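Local coordinates for putative cell adhesion protein (Bacteroides uniformis, PDB 4K4K) that probably forms part of the tip of fimbriae, the cell-surface filaments that mediate adhesion and biofilm formation, at residues L144-K149 against I194-D199. Sequence-based numbering, arbitrary orientation.
Sequences LDITIK and IVLHTD
I146 meets L196 by a single methyl-to-methyl approach, a compact example of how two strands can touch through their side chains alone. From CB of I146 the side chain forks. CG2 stays farther from the leucine, whereas CG1 lies beside the backbone N (chi1 -65°) and carries the chain onward; CG1 of I146 is still 4.7 Å from CD2 of L196. The next bond runs on nearly extended (chi2 159°) and delivers CD1 of I146 to 3.6 Å from CD2 of L196, the two side chains crossing at about a right angle. The same leucine methyl, CD2 of L196, also lies 4.2 Å from CB of L144. Both approaches hold for one of two modelled conformers of L196 and may differ in the other. Strand 202-207 pairs antiparallel with both strands 132-150 and 192-199, so the contact reaches across an intervening strand. I167 touches both leucines and I253 packs on I146, extending this buried apolar layer of the all-beta fimbrillin-like fold. With no hydrogen bond between 144-149 and 194-199, their direct touch probably rests on dispersion and the exclusion of water, while backbone bonding runs through strand 202-207.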
loop_
_atom_site.group_PDB
_atom_site.type_symbol
_atom_site.label_atom_id
_atom_site.label_comp_id
_atom_site.label_asym_id
_atom_site.label_seq_id
_atom_site.Cartn_x
_atom_site.Cartn_y
_atom_site.Cartn_z
ATOM N N LEU A 144 6.293 -0.368 7.025
ATOM C CA LEU A 144 7.338 -0.320 8.063
ATOM C C LEU A 144 8.210 0.885 7.767
ATOM O O LEU A 144 8.672 1.036 6.635
ATOM C CB LEU A 144 8.180 -1.606 8.119
ATOM C CG LEU A 144 7.415 -2.940 8.243
ATOM C CD1 LEU A 144 8.390 -4.111 8.310
ATOM C CD2 LEU A 144 6.449 -2.944 9.445
ATOM N N ASP A 145 8.420 1.749 8.774
ATOM C CA ASP A 145 9.200 2.972 8.639
ATOM C C ASP A 145 10.241 2.934 9.751
ATOM O O ASP A 145 9.887 3.015 10.921
ATOM C CB ASP A 145 8.260 4.194 8.731
ATOM C CG ASP A 145 8.917 5.537 8.442
ATOM O OD1 ASP A 145 9.999 5.808 9.009
ATOM O OD2 ASP A 145 8.302 6.357 7.735
ATOM N N ILE A 146 11.503 2.739 9.387
ATOM C CA ILE A 146 12.571 2.563 10.366
ATOM C C ILE A 146 13.577 3.698 10.282
ATOM O O ILE A 146 14.056 4.048 9.200
ATOM C CB ILE A 146 13.218 1.160 10.131
ATOM C CG1 ILE A 146 12.183 0.038 10.422
ATOM C CG2 ILE A 146 14.531 0.961 10.928
ATOM C CD1 ILE A 146 12.454 -1.267 9.806
ATOM N N THR A 147 13.914 4.262 11.456
ATOM C CA THR A 147 14.940 5.284 11.567
ATOM C C THR A 147 16.045 4.683 12.415
ATOM O O THR A 147 15.764 4.151 13.491
ATOM C CB THR A 147 14.357 6.573 12.169
ATOM O OG1 THR A 147 13.231 6.956 11.390
ATOM C CG2 THR A 147 15.350 7.714 12.192
ATOM N N ILE A 148 17.285 4.742 11.935
ATOM C CA ILE A 148 18.424 4.208 12.676
ATOM C C ILE A 148 19.266 5.350 13.237
ATOM O O ILE A 148 19.551 6.306 12.528
ATOM C CB ILE A 148 19.272 3.282 11.748
ATOM C CG1 ILE A 148 18.451 2.063 11.255
ATOM C CG2 ILE A 148 20.599 2.854 12.392
ATOM C CD1 ILE A 148 18.979 1.514 9.916
ATOM N N LYS A 149 19.694 5.242 14.503
ATOM C CA LYS A 149 20.636 6.212 15.053
ATOM C C LYS A 149 21.627 5.507 15.969
ATOM O O LYS A 149 21.328 4.457 16.528
ATOM C CB LYS A 149 19.937 7.380 15.779
ATOM C CG LYS A 149 19.012 6.997 16.925
ATOM C CD LYS A 149 18.290 8.233 17.446
ATOM C CE LYS A 149 17.516 7.952 18.707
ATOM N NZ LYS A 149 16.672 9.110 19.112
ATOM N N ILE A 194 12.752 -10.619 4.057
ATOM C CA ILE A 194 12.538 -9.500 3.138
ATOM C C ILE A 194 13.563 -8.419 3.434
ATOM O O ILE A 194 13.618 -7.904 4.554
ATOM C CB ILE A 194 11.102 -8.939 3.194
ATOM C CG1 ILE A 194 10.049 -9.984 2.728
ATOM C CG2 ILE A 194 11.000 -7.618 2.392
ATOM C CD1 ILE A 194 8.568 -9.493 2.767
ATOM N N VAL A 195 14.358 -8.053 2.415
ATOM C CA VAL A 195 15.348 -6.999 2.560
ATOM C C VAL A 195 14.599 -5.683 2.385
ATOM O O VAL A 195 13.946 -5.481 1.359
ATOM C CB VAL A 195 16.519 -7.172 1.562
ATOM C CG1 VAL A 195 17.398 -5.916 1.519
ATOM C CG2 VAL A 195 17.355 -8.413 1.916
ATOM N N LEU A 196 14.660 -4.815 3.400
ATOM C CA LEU A 196 13.995 -3.510 3.361
ATOM C C LEU A 196 14.848 -2.534 2.551
ATOM O O LEU A 196 16.063 -2.716 2.478
ATOM C CB LEU A 196 13.759 -2.983 4.791
ATOM C CG LEU A 196 12.517 -3.529 5.492
ATOM C CD1 LEU A 196 12.820 -4.794 6.264
ATOM C CD2 LEU A 196 11.947 -2.506 6.442
ATOM N N HIS A 197 14.231 -1.520 1.929
ATOM C CA HIS A 197 14.898 -0.493 1.128
ATOM C C HIS A 197 15.526 0.554 2.086
ATOM O O HIS A 197 14.778 1.148 2.857
ATOM C CB HIS A 197 13.825 0.107 0.171
ATOM C CG HIS A 197 14.117 1.442 -0.450
ATOM N ND1 HIS A 197 13.251 2.513 -0.287
ATOM C CD2 HIS A 197 15.106 1.810 -1.297
ATOM C CE1 HIS A 197 13.774 3.510 -0.983
ATOM N NE2 HIS A 197 14.885 3.135 -1.614
ATOM N N THR A 198 16.842 0.794 2.011
ATOM C CA THR A 198 17.518 1.794 2.840
ATOM C C THR A 198 17.966 3.007 2.045
ATOM O O THR A 198 18.426 2.876 0.908
ATOM C CB THR A 198 18.743 1.227 3.572
ATOM O OG1 THR A 198 19.625 0.626 2.623
ATOM C CG2 THR A 198 18.391 0.258 4.670
ATOM N N ASP A 199 17.895 4.179 2.686
ATOM C CA ASP A 199 18.321 5.463 2.155
ATOM C C ASP A 199 18.948 6.183 3.314
ATOM O O ASP A 199 18.252 6.822 4.113
ATOM C CB ASP A 199 17.131 6.230 1.542
ATOM C CG ASP A 199 17.475 7.536 0.830
ATOM O OD1 ASP A 199 18.679 7.875 0.741
ATOM O OD2 ASP A 199 16.540 8.204 0.338
#